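Local coordinates for transglutaminase-like enzymes, putative cysteine protease (Cytophaga hutchinsonii, PDB 3ISR), which probably acts as a cysteine protease of the transglutaminase-like superfamily, cleaving peptide or related amide bonds, at residues B[47-52]-B[68-73]; B[55-60]-B[80-85]; B[34-37]-B[41-44]; B[201-206]-B[250-255]; B[22-25]-B[29-32]. One frame throughout, in Å; residues are numbered along the deposited sequence.

Contact 1: residues B[47-52]-B[68-73]; sequences ESLIVT and RFVRLK
The charged end of the contact is a two-pronged salt bridge between E47 and R68, whose side chains approach from opposite directions. R68 grips the carboxylate end-on: NH2 gives a short, nearly straight bond to E47 OE2 (2.7 Å, 175°), meeting the syn lone pair, and NH1 reaches E47 OE1 at 3.0 Å on its syn side. The two flat groups are nearly coplanar. E47 holds CG between its backbone N and carbonyl carbon (chi1 70°) and then runs out extended, which carries the carboxylate across to the arginine. R68 is buried and has further partners: NE pairs with E59 and NH1 with A36 O, while E47 OE1 also meets Y84 OH. Arginine suits the place because its planar, five-proton head can serve E47, E59 and A36 O at once. A glutamine in place of E47 would probably leave the buried guanidinium without this negative partner.

Apolar contacts take over further along. L49 CD2 faces V70 CG1 at 4.5 Å, and V51 CG2 faces L72 CD2 at 4.4 Å, so branched aliphatic tips meet midway between the backbones. CA atoms of L49 and V70 stand 10.2 Å apart, too far for backbone pairing, and the touching parts run within 18° of each other. Alternate residues pointing inward from two strands about 10 Å apart, each hydrogen-bonded within its own sheet, are typical of the face-to-face beta sandwich, here in the bacterial transglutaminase N-terminal domain.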
# COMPACT_ATOMS: atom_id res chain seq x y z
N GLU B 47 -32.03 -0.89 30.83
CA GLU B 47 -31.18 0.06 30.11
C GLU B 47 -31.80 1.46 30.01
O GLU B 47 -33.03 1.60 30.00
CB GLU B 47 -30.80 -0.46 28.71
CG GLU B 47 -31.96 -0.51 27.71
CD GLU B 47 -31.55 -1.00 26.33
OE1 GLU B 47 -30.38 -1.38 26.13
OE2 GLU B 47 -32.42 -1.03 25.43
N SER B 48 -30.95 2.47 29.90
CA SER B 48 -31.38 3.86 29.72
C SER B 48 -30.45 4.63 28.76
O SER B 48 -29.22 4.53 28.87
CB SER B 48 -31.45 4.56 31.09
OG SER B 48 -31.57 5.96 30.95
N LEU B 49 -31.04 5.37 27.82
CA LEU B 49 -30.29 6.18 26.85
C LEU B 49 -30.72 7.65 26.91
O LEU B 49 -31.88 7.97 26.65
CB LEU B 49 -30.50 5.62 25.43
CG LEU B 49 -29.79 6.35 24.29
CD1 LEU B 49 -28.30 6.00 24.29
CD2 LEU B 49 -30.43 5.96 22.96
N ILE B 50 -29.79 8.54 27.26
CA ILE B 50 -30.08 9.97 27.42
C ILE B 50 -29.23 10.82 26.49
O ILE B 50 -28.01 10.75 26.52
CB ILE B 50 -29.82 10.46 28.88
CG1 ILE B 50 -30.57 9.60 29.91
CG2 ILE B 50 -30.15 11.96 29.03
CD1 ILE B 50 -32.07 9.44 29.66
N VAL B 51 -29.90 11.65 25.68
CA VAL B 51 -29.21 12.62 24.81
C VAL B 51 -29.36 14.03 25.42
O VAL B 51 -30.46 14.45 25.78
CB VAL B 51 -29.75 12.57 23.36
CG1 VAL B 51 -29.02 13.57 22.47
CG2 VAL B 51 -29.61 11.14 22.76
N THR B 52 -28.25 14.75 25.56
CA THR B 52 -28.27 16.13 26.06
C THR B 52 -27.76 17.10 24.99
O THR B 52 -26.60 17.01 24.62
CB THR B 52 -27.37 16.29 27.30
OG1 THR B 52 -27.81 15.38 28.32
CG2 THR B 52 -27.43 17.74 27.85
N ARG B 68 -27.08 -3.34 17.52
CA ARG B 68 -28.18 -2.41 17.70
C ARG B 68 -27.61 -1.05 17.42
O ARG B 68 -26.81 -0.53 18.21
CB ARG B 68 -28.70 -2.45 19.14
CG ARG B 68 -29.29 -3.80 19.51
CD ARG B 68 -29.59 -3.88 21.00
NE ARG B 68 -30.62 -2.93 21.40
CZ ARG B 68 -30.87 -2.54 22.65
NH1 ARG B 68 -30.16 -3.03 23.67
NH2 ARG B 68 -31.84 -1.67 22.89
N PHE B 69 -28.02 -0.46 16.30
CA PHE B 69 -27.56 0.87 15.94
C PHE B 69 -28.56 1.92 16.37
O PHE B 69 -29.75 1.65 16.42
CB PHE B 69 -27.35 0.94 14.42
CG PHE B 69 -26.26 0.03 13.91
CD1 PHE B 69 -24.92 0.31 14.20
CD2 PHE B 69 -26.56 -1.08 13.13
CE1 PHE B 69 -23.88 -0.51 13.72
CE2 PHE B 69 -25.55 -1.92 12.63
CZ PHE B 69 -24.19 -1.63 12.93
N VAL B 70 -28.08 3.12 16.69
CA VAL B 70 -28.99 4.25 16.91
C VAL B 70 -28.50 5.43 16.10
O VAL B 70 -27.29 5.68 16.02
CB VAL B 70 -29.12 4.67 18.42
CG1 VAL B 70 -29.83 3.58 19.23
CG2 VAL B 70 -27.77 4.98 19.02
N ARG B 71 -29.43 6.16 15.50
CA ARG B 71 -29.02 7.28 14.67
C ARG B 71 -29.78 8.55 14.98
O ARG B 71 -30.96 8.52 15.36
CB ARG B 71 -29.11 6.94 13.18
CG ARG B 71 -30.45 6.44 12.75
CD ARG B 71 -30.51 6.22 11.22
NE ARG B 71 -31.70 5.46 10.89
CZ ARG B 71 -31.95 4.93 9.70
NH1 ARG B 71 -33.07 4.25 9.51
NH2 ARG B 71 -31.09 5.09 8.70
N LEU B 72 -29.08 9.67 14.80
CA LEU B 72 -29.62 11.00 15.03
C LEU B 72 -28.89 11.97 14.13
O LEU B 72 -27.80 11.66 13.63
CB LEU B 72 -29.42 11.41 16.50
CG LEU B 72 -28.01 11.49 17.10
CD1 LEU B 72 -27.26 12.74 16.65
CD2 LEU B 72 -28.14 11.50 18.63
N LYS B 73 -29.50 13.13 13.90
CA LYS B 73 -28.82 14.19 13.17
C LYS B 73 -28.63 15.41 14.08
O LYS B 73 -29.44 15.66 14.97
CB LYS B 73 -29.56 14.54 11.86
CG LYS B 73 -31.00 15.00 12.02
CD LYS B 73 -31.68 15.21 10.66
CE LYS B 73 -32.76 16.30 10.76
NZ LYS B 73 -33.77 16.26 9.66

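Contact 2: residues B[55-60]-B[80-85]; sequences IEIEEF and FSMSYT
I55 and I57 on one side, F80 and M82 on the other, fill part of the core of the N-terminal beta sandwich. Residues 80-85 belong to the long strand 78-96 of one sheet, and residues 55-60 lead into strand 58-60, an outer strand of the sheet opposite. I55, I57 and F80 point toward the opposite segment; M82 leaves its strand obliquely, and it is its selenium that comes into contact. The backbone of 80-85 is held by its own sheet, S81 pairing with T52 and M82 with I20, so the segments meet by apolar side chains alone.

I55 crosses F80 at about a right angle. Its CD1 lies 3.8 Å from F80 CB and 4.0 Å from F80 CG, so the methyl tip rests at the root of the aromatic side chain. F80 places CG between its backbone N and carbonyl carbon (chi1 73°), and its ring goes on to meet Y22 and, edge-to-face, F30. A branched isoleucine suits this spot: its terminal methyl reaches the base of the ring while the side chain also leans on L72.

I57 sits among L49, V70 and L72. With CG1 anti to the backbone N (chi1 -174°) and the chain extended beyond it, the side chain reaches across toward M82, modelled as selenomethionine, whose unbranched chain can extend to meet it: I57 CD1 stops 4.3 Å from M82 SE.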
# COMPACT_ATOMS: atom_id res chain seq x y z
N ILE B 55 -32.23 15.05 21.50
CA ILE B 55 -32.31 14.99 20.04
C ILE B 55 -33.03 13.71 19.67
O ILE B 55 -32.77 12.66 20.28
CB ILE B 55 -30.90 15.04 19.37
CG1 ILE B 55 -30.25 16.41 19.58
CG2 ILE B 55 -31.00 14.75 17.86
CD1 ILE B 55 -28.74 16.37 19.46
N GLU B 56 -33.93 13.81 18.70
CA GLU B 56 -34.68 12.67 18.17
C GLU B 56 -33.71 11.56 17.78
O GLU B 56 -32.70 11.81 17.11
CB GLU B 56 -35.50 13.13 16.95
CG GLU B 56 -36.29 12.04 16.20
CD GLU B 56 -37.13 12.60 15.04
OE1 GLU B 56 -37.90 13.56 15.26
OE2 GLU B 56 -37.02 12.08 13.91
N ILE B 57 -34.00 10.34 18.20
CA ILE B 57 -33.08 9.22 17.99
C ILE B 57 -33.85 7.95 17.60
O ILE B 57 -34.94 7.71 18.11
CB ILE B 57 -32.14 9.03 19.23
CG1 ILE B 57 -31.08 7.96 18.97
CG2 ILE B 57 -32.94 8.75 20.50
CD1 ILE B 57 -29.79 8.21 19.73
N GLU B 58 -33.31 7.17 16.66
CA GLU B 58 -33.95 5.94 16.19
C GLU B 58 -32.99 4.76 16.27
O GLU B 58 -31.83 4.87 15.86
CB GLU B 58 -34.45 6.11 14.74
CG GLU B 58 -35.27 4.91 14.20
CD GLU B 58 -35.23 4.75 12.68
OE1 GLU B 58 -34.64 5.59 11.97
OE2 GLU B 58 -35.79 3.76 12.18
N GLU B 59 -33.48 3.64 16.80
CA GLU B 59 -32.72 2.39 16.82
C GLU B 59 -33.07 1.53 15.61
O GLU B 59 -34.23 1.42 15.25
CB GLU B 59 -32.98 1.58 18.10
CG GLU B 59 -32.15 0.26 18.14
CD GLU B 59 -32.47 -0.64 19.34
OE1 GLU B 59 -32.87 -0.11 20.40
OE2 GLU B 59 -32.27 -1.88 19.22
N PHE B 60 -32.06 0.93 14.98
CA PHE B 60 -32.28 -0.02 13.89
C PHE B 60 -31.20 -1.11 13.90
O PHE B 60 -30.18 -0.97 14.58
CB PHE B 60 -32.31 0.69 12.53
CG PHE B 60 -30.95 1.19 12.05
CD1 PHE B 60 -30.46 2.43 12.48
CD2 PHE B 60 -30.18 0.43 11.18
CE1 PHE B 60 -29.22 2.90 12.04
CE2 PHE B 60 -28.94 0.88 10.74
CZ PHE B 60 -28.46 2.12 11.17
N PHE B 80 -23.48 18.12 21.62
CA PHE B 80 -24.44 17.26 22.33
C PHE B 80 -23.69 16.15 23.06
O PHE B 80 -22.56 15.85 22.72
CB PHE B 80 -25.49 16.67 21.37
CG PHE B 80 -24.94 15.58 20.46
CD1 PHE B 80 -25.07 14.24 20.81
CD2 PHE B 80 -24.30 15.91 19.27
CE1 PHE B 80 -24.58 13.22 19.99
CE2 PHE B 80 -23.78 14.90 18.44
CZ PHE B 80 -23.93 13.56 18.81
N SER B 81 -24.34 15.57 24.07
CA SER B 81 -23.81 14.42 24.80
C SER B 81 -24.82 13.29 24.76
O SER B 81 -26.03 13.52 24.72
CB SER B 81 -23.53 14.77 26.26
OG SER B 81 -22.56 15.79 26.34
N MSE B 82 -24.32 12.06 24.75
CA MSE B 82 -25.17 10.89 24.78
C MSE B 82 -24.67 9.99 25.88
O MSE B 82 -23.47 9.71 25.96
CB MSE B 82 -25.09 10.15 23.44
CG MSE B 82 -26.03 8.95 23.40
SE MSE B 82 -25.91 8.05 21.68
CE MSE B 82 -24.05 7.40 21.84
N SER B 83 -25.58 9.53 26.73
CA SER B 83 -25.22 8.68 27.86
C SER B 83 -26.01 7.38 27.80
O SER B 83 -27.23 7.42 27.63
CB SER B 83 -25.54 9.42 29.17
OG SER B 83 -25.37 8.57 30.28
N TYR B 84 -25.32 6.24 27.93
CA TYR B 84 -25.95 4.92 27.92
C TYR B 84 -25.58 4.17 29.19
O TYR B 84 -24.40 4.09 29.54
CB TYR B 84 -25.53 4.10 26.67
CG TYR B 84 -26.08 2.68 26.66
CD1 TYR B 84 -27.42 2.43 26.38
CD2 TYR B 84 -25.26 1.58 26.95
CE1 TYR B 84 -27.94 1.13 26.37
CE2 TYR B 84 -25.76 0.29 26.95
CZ TYR B 84 -27.10 0.07 26.66
OH TYR B 84 -27.62 -1.21 26.63
N THR B 85 -26.59 3.61 29.86
CA THR B 85 -26.39 2.83 31.07
C THR B 85 -27.25 1.57 31.04
O THR B 85 -28.40 1.62 30.60
CB THR B 85 -26.74 3.70 32.32
OG1 THR B 85 -25.97 4.90 32.29
CG2 THR B 85 -26.45 2.96 33.61

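Contact 3: residues B[34-37]-B[41-44]; sequences VHAL and SQHI
Q42 and L37 supply the polar part of the contact. The amide nitrogen NE2 of Q42 donates to L37 O at 2.7 Å, with an N-H...O angle of 149°. The donor does not lie along the carbonyl bond: the C=O...N angle is 130°, and NE2 is somewhat tilted from the carbonyl plane. Q42 sends CG anti to its backbone N (chi1 178°) and continues extended, which gives a glutamine just the reach to cross from its own segment to the backbone of residues 34-37. The same NE2 donates to K242 O as well. It also passes 3.3 Å from L37 N, but both are donors and no bond forms there. Behind this, T39 OG1 takes up the amides of S41 and Q42; the former interaction is that of an ST turn, in the short link between the segments.

The apolar part is A36 against I44. I44 CD1 lies 4.1 Å from A36 CB and 3.3 Å from A36 O, a close methyl-to-carbonyl approach. A small alanine leaves room for the isoleucine end, and A36 CB is also 3.9 Å from Q42 NE2.

A36 N is engaged by Y84 OH, and its O by an arginine. The chemistry implies that in this buried turn of chain, irregular up to the start of strand 43-52, side chains satisfy much of the backbone, while backbone bonds of L37 to K242 and H43 to D89 add to them.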
# COMPACT_ATOMS: atom_id res chain seq x y z
N VAL B 34 -23.60 1.52 20.69
CA VAL B 34 -23.24 1.50 22.11
C VAL B 34 -24.10 0.58 22.99
O VAL B 34 -23.67 0.19 24.08
CB VAL B 34 -23.19 2.95 22.74
CG1 VAL B 34 -22.23 3.85 21.96
CG2 VAL B 34 -24.58 3.58 22.82
N HIS B 35 -25.31 0.24 22.52
CA HIS B 35 -26.22 -0.67 23.23
C HIS B 35 -25.68 -2.09 23.36
O HIS B 35 -25.09 -2.63 22.42
CB HIS B 35 -27.53 -0.76 22.47
CG HIS B 35 -28.41 0.43 22.64
ND1 HIS B 35 -28.15 1.63 22.02
CD2 HIS B 35 -29.53 0.62 23.38
CE1 HIS B 35 -29.08 2.51 22.36
NE2 HIS B 35 -29.93 1.92 23.19
N ALA B 36 -25.94 -2.71 24.51
CA ALA B 36 -25.64 -4.13 24.66
C ALA B 36 -26.57 -4.93 23.76
O ALA B 36 -27.70 -4.52 23.53
CB ALA B 36 -25.79 -4.58 26.12
N LEU B 37 -26.07 -6.03 23.21
CA LEU B 37 -26.90 -6.86 22.35
C LEU B 37 -27.81 -7.73 23.21
O LEU B 37 -27.46 -8.08 24.33
CB LEU B 37 -26.01 -7.77 21.48
CG LEU B 37 -26.62 -8.35 20.20
CD1 LEU B 37 -27.06 -7.29 19.18
CD2 LEU B 37 -25.65 -9.34 19.54
N SER B 41 -28.34 -15.76 25.11
CA SER B 41 -27.47 -15.94 26.28
C SER B 41 -27.14 -14.67 27.06
O SER B 41 -26.61 -14.73 28.18
CB SER B 41 -26.19 -16.63 25.87
OG SER B 41 -25.47 -15.82 24.95
N GLN B 42 -27.45 -13.52 26.46
CA GLN B 42 -27.20 -12.22 27.06
C GLN B 42 -28.50 -11.44 27.15
O GLN B 42 -29.14 -11.17 26.12
CB GLN B 42 -26.16 -11.41 26.24
CG GLN B 42 -25.89 -10.01 26.80
CD GLN B 42 -24.69 -9.34 26.15
OE1 GLN B 42 -23.54 -9.77 26.34
NE2 GLN B 42 -24.95 -8.28 25.40
N HIS B 43 -28.88 -11.05 28.37
CA HIS B 43 -30.16 -10.40 28.61
C HIS B 43 -29.95 -9.04 29.26
O HIS B 43 -29.13 -8.88 30.18
CB HIS B 43 -31.07 -11.28 29.50
CG HIS B 43 -31.10 -12.72 29.07
ND1 HIS B 43 -32.05 -13.21 28.19
CD2 HIS B 43 -30.29 -13.76 29.36
CE1 HIS B 43 -31.82 -14.49 27.97
NE2 HIS B 43 -30.76 -14.85 28.67
N ILE B 44 -30.70 -8.06 28.77
CA ILE B 44 -30.69 -6.75 29.35
C ILE B 44 -31.84 -6.69 30.35
O ILE B 44 -33.02 -6.78 29.99
CB ILE B 44 -30.79 -5.66 28.27
CG1 ILE B 44 -29.61 -5.79 27.28
CG2 ILE B 44 -30.81 -4.28 28.91
CD1 ILE B 44 -29.85 -5.14 25.97

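Contact 4: residues B[201-206]-B[250-255]; sequences YFTGYA and ADAAVA
Y201 swings CG anti to its backbone N (chi1 -172°), which brings the ring alongside A252; T203 sets OG1 between its backbone N and carbonyl carbon (chi1 58°), leaving CG2 beside the N and directed at the same alanine. A252 CB then meets the edge of the tyrosine ring, in its plane, at 4.0 Å from both Y201 CD2 and CE2. T203 CG2 lies 4.2 Å from A252 CB. Alanine fits because a single methyl is enough to fill the corner between ring edge and threonine methyl.

Two waters finish the contact. Water 1 donates to A252 O at 2.8 Å and is hydrogen-bonded to Y201 OH at 3.0 Å. Water 2 likewise donates to A252 O and stands 2.8 Å from T203 OG1. Helix 181-194 packs on Y201 through R182, A185 and I189, and nearby D251 forms a salt bridge with R247 of the second subunit.

Strand 199-206 of the transglutaminase-like part is thus joined to the loop that leads into strand 255-258 of the N-terminal sandwich. Chemically, one buried carbonyl outside any sheet ladder has both its bonds to this strand relayed by water, so tyrosine and threonine hydroxyls hold it without touching it.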
# COMPACT_ATOMS: atom_id res chain seq x y z
N TYR B 201 -15.47 -10.24 13.95
CA TYR B 201 -15.11 -9.16 14.85
C TYR B 201 -16.11 -9.07 16.00
O TYR B 201 -17.32 -9.20 15.79
CB TYR B 201 -15.14 -7.90 14.00
CG TYR B 201 -14.62 -6.63 14.62
CD1 TYR B 201 -13.26 -6.41 14.75
CD2 TYR B 201 -15.51 -5.60 14.96
CE1 TYR B 201 -12.77 -5.20 15.26
CE2 TYR B 201 -15.03 -4.39 15.49
CZ TYR B 201 -13.66 -4.22 15.63
OH TYR B 201 -13.14 -3.05 16.12
N PHE B 202 -15.61 -8.82 17.21
CA PHE B 202 -16.43 -8.75 18.43
C PHE B 202 -16.12 -7.42 19.13
O PHE B 202 -14.96 -7.11 19.37
CB PHE B 202 -16.09 -9.95 19.33
CG PHE B 202 -16.79 -9.96 20.69
CD1 PHE B 202 -17.79 -10.88 20.96
CD2 PHE B 202 -16.42 -9.08 21.70
CE1 PHE B 202 -18.44 -10.92 22.23
CE2 PHE B 202 -17.06 -9.10 22.96
CZ PHE B 202 -18.06 -10.03 23.21
N THR B 203 -17.14 -6.64 19.45
CA THR B 203 -16.96 -5.44 20.29
C THR B 203 -17.74 -5.59 21.57
O THR B 203 -18.80 -6.21 21.58
CB THR B 203 -17.38 -4.15 19.59
OG1 THR B 203 -18.76 -4.23 19.19
CG2 THR B 203 -16.52 -3.95 18.34
N GLY B 204 -17.25 -5.00 22.66
CA GLY B 204 -17.97 -5.08 23.90
C GLY B 204 -17.50 -4.13 24.97
O GLY B 204 -16.50 -3.41 24.82
N TYR B 205 -18.27 -4.12 26.06
CA TYR B 205 -17.80 -3.56 27.34
C TYR B 205 -16.92 -4.61 28.02
O TYR B 205 -17.18 -5.80 27.87
CB TYR B 205 -19.01 -3.22 28.21
CG TYR B 205 -19.85 -2.10 27.65
CD1 TYR B 205 -19.61 -0.78 28.02
CD2 TYR B 205 -20.87 -2.35 26.75
CE1 TYR B 205 -20.37 0.26 27.49
CE2 TYR B 205 -21.65 -1.31 26.22
CZ TYR B 205 -21.38 -0.01 26.60
OH TYR B 205 -22.14 1.03 26.09
N ALA B 206 -15.89 -4.20 28.74
CA ALA B 206 -14.94 -5.17 29.29
C ALA B 206 -14.63 -4.90 30.76
O ALA B 206 -13.97 -3.91 31.08
CB ALA B 206 -13.65 -5.17 28.48
N ALA B 250 -15.98 -2.20 10.02
CA ALA B 250 -16.91 -1.49 9.12
C ALA B 250 -18.35 -1.80 9.53
O ALA B 250 -19.27 -1.00 9.27
CB ALA B 250 -16.67 -1.90 7.65
N ASP B 251 -18.56 -2.97 10.14
CA ASP B 251 -19.90 -3.39 10.56
C ASP B 251 -20.18 -3.12 12.03
O ASP B 251 -21.23 -3.51 12.55
CB ASP B 251 -20.07 -4.89 10.37
CG ASP B 251 -20.04 -5.33 8.93
OD1 ASP B 251 -20.45 -4.55 8.03
OD2 ASP B 251 -19.67 -6.50 8.72
N ALA B 252 -19.24 -2.50 12.73
CA ALA B 252 -19.39 -2.32 14.18
C ALA B 252 -18.63 -1.12 14.72
O ALA B 252 -17.98 -1.21 15.78
CB ALA B 252 -18.93 -3.59 14.92
N ALA B 253 -18.70 0.00 14.01
CA ALA B 253 -18.03 1.22 14.49
C ALA B 253 -18.73 1.76 15.72
O ALA B 253 -19.96 1.67 15.82
CB ALA B 253 -18.01 2.28 13.41
N VAL B 254 -17.97 2.37 16.63
CA VAL B 254 -18.58 3.03 17.79
C VAL B 254 -19.47 4.15 17.28
O VAL B 254 -20.63 4.27 17.68
CB VAL B 254 -17.52 3.58 18.76
CG1 VAL B 254 -18.18 4.40 19.88
CG2 VAL B 254 -16.72 2.44 19.34
N ALA B 255 -18.92 4.93 16.36
CA ALA B 255 -19.63 6.07 15.80
C ALA B 255 -19.27 6.22 14.33
O ALA B 255 -18.10 6.39 13.98
CB ALA B 255 -19.26 7.34 16.58
O HOH W 1 -15.25 -0.98 16.30
O HOH W 2 -19.41 -1.79 18.09

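Contact 5: residues B[22-25]-B[29-32]; sequences YQVM and TFIF
Y22, F30 and F32 form an aromatic cluster inside a beta arch: strands 12-24 and 28-32 follow one another in the chain yet belong to the two opposed sheets of the N-terminal sandwich, so they meet through side chains. Their axes approach to 11.0 Å, with directions 156° apart.

The Y22 ring meets both phenylalanines, but in different ways. Y22 holds CG anti to its carbonyl carbon (chi1 -72°), which lays one face of the ring over the edge of F30: F30 CE1 sits 3.7 Å above the Y22 plane, over the ring centre, with centroids 4.9 Å apart and planes at 55°. The side chains of F32 and Y22 approach each other head-on from their own strands, and Y22 CE2 comes to the F32 ring edge, 3.5 Å from F32 CE1. Broad rings span this gap without a long flexible chain. A serine at Y22 would probably open a gap in the cluster, leaving F30 without the face it points at and both phenylalanine rings freer to turn.

V24, two residues along and so on the same face as Y22, points inward as well. Its branched CG2 rests at the edge of the F30 ring, near its plane, 4.1 Å from F30 CZ.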
# COMPACT_ATOMS: atom_id res chain seq x y z
N TYR B 22 -19.91 15.37 21.61
CA TYR B 22 -19.41 15.82 20.31
C TYR B 22 -19.55 17.32 20.09
O TYR B 22 -20.54 17.92 20.51
CB TYR B 22 -20.16 15.12 19.18
CG TYR B 22 -19.78 13.69 19.04
CD1 TYR B 22 -18.70 13.32 18.25
CD2 TYR B 22 -20.49 12.70 19.72
CE1 TYR B 22 -18.33 11.99 18.13
CE2 TYR B 22 -20.13 11.37 19.60
CZ TYR B 22 -19.05 11.03 18.80
OH TYR B 22 -18.69 9.71 18.67
N GLN B 23 -18.56 17.91 19.43
CA GLN B 23 -18.69 19.24 18.84
C GLN B 23 -19.02 19.00 17.37
O GLN B 23 -18.31 18.28 16.69
CB GLN B 23 -17.40 20.05 18.98
N VAL B 24 -20.09 19.62 16.90
CA VAL B 24 -20.57 19.43 15.53
C VAL B 24 -20.21 20.68 14.71
O VAL B 24 -20.63 21.79 15.06
CB VAL B 24 -22.09 19.14 15.52
CG1 VAL B 24 -22.61 18.89 14.12
CG2 VAL B 24 -22.42 17.94 16.43
N MSE B 25 -19.42 20.49 13.65
CA MSE B 25 -18.91 21.59 12.81
C MSE B 25 -19.85 21.96 11.67
O MSE B 25 -20.01 23.13 11.33
CB MSE B 25 -17.54 21.24 12.23
CG MSE B 25 -16.44 21.01 13.26
SE MSE B 25 -16.20 22.56 14.43
CE MSE B 25 -15.65 23.92 13.12
N THR B 29 -24.94 13.57 10.48
CA THR B 29 -25.69 12.40 10.93
C THR B 29 -24.74 11.41 11.60
O THR B 29 -23.63 11.17 11.09
CB THR B 29 -26.45 11.73 9.76
OG1 THR B 29 -27.47 12.63 9.31
CG2 THR B 29 -27.11 10.41 10.19
N PHE B 30 -25.17 10.87 12.74
CA PHE B 30 -24.39 9.90 13.50
C PHE B 30 -25.11 8.58 13.49
O PHE B 30 -26.34 8.53 13.61
CB PHE B 30 -24.25 10.34 14.96
CG PHE B 30 -23.46 11.59 15.14
CD1 PHE B 30 -22.14 11.53 15.56
CD2 PHE B 30 -24.04 12.83 14.90
CE1 PHE B 30 -21.40 12.70 15.74
CE2 PHE B 30 -23.31 14.00 15.07
CZ PHE B 30 -21.98 13.93 15.49
N ILE B 31 -24.36 7.50 13.35
CA ILE B 31 -24.89 6.18 13.63
C ILE B 31 -23.98 5.61 14.69
O ILE B 31 -22.78 5.41 14.45
CB ILE B 31 -24.86 5.25 12.41
CG1 ILE B 31 -25.59 5.88 11.23
CG2 ILE B 31 -25.49 3.88 12.78
CD1 ILE B 31 -25.53 5.03 9.94
N PHE B 32 -24.56 5.36 15.85
CA PHE B 32 -23.81 4.89 16.99
C PHE B 32 -24.03 3.40 17.24
O PHE B 32 -25.08 2.86 16.90
CB PHE B 32 -24.22 5.65 18.25
CG PHE B 32 -23.81 7.09 18.25
CD1 PHE B 32 -22.47 7.45 18.30
CD2 PHE B 32 -24.77 8.09 18.25
CE1 PHE B 32 -22.09 8.78 18.32
CE2 PHE B 32 -24.41 9.43 18.28
CZ PHE B 32 -23.06 9.78 18.31

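In the fold
Contacts 1, 2 and 5 are one sandwich core: the centres of contacts 1 and 2 are about 2 Å apart, and contact 5 lies about 12 and 11 Å from them, centre to centre. Their strands interlock, with V70 and L72 paired to F32 and F30, and T52 and I50 to S81 and S83. Contact 3, its centre about 15 Å from that of contact 1, carries the chain from one sheet to the other. Contact 4 joins the transglutaminase-like part, where activity is probably seated, to the loop leading into strand 255-258. It meets the sandwich where Y205 OH bonds V34 O of contact 3 (2.7 Å) and A255 packs on Y22 and F32.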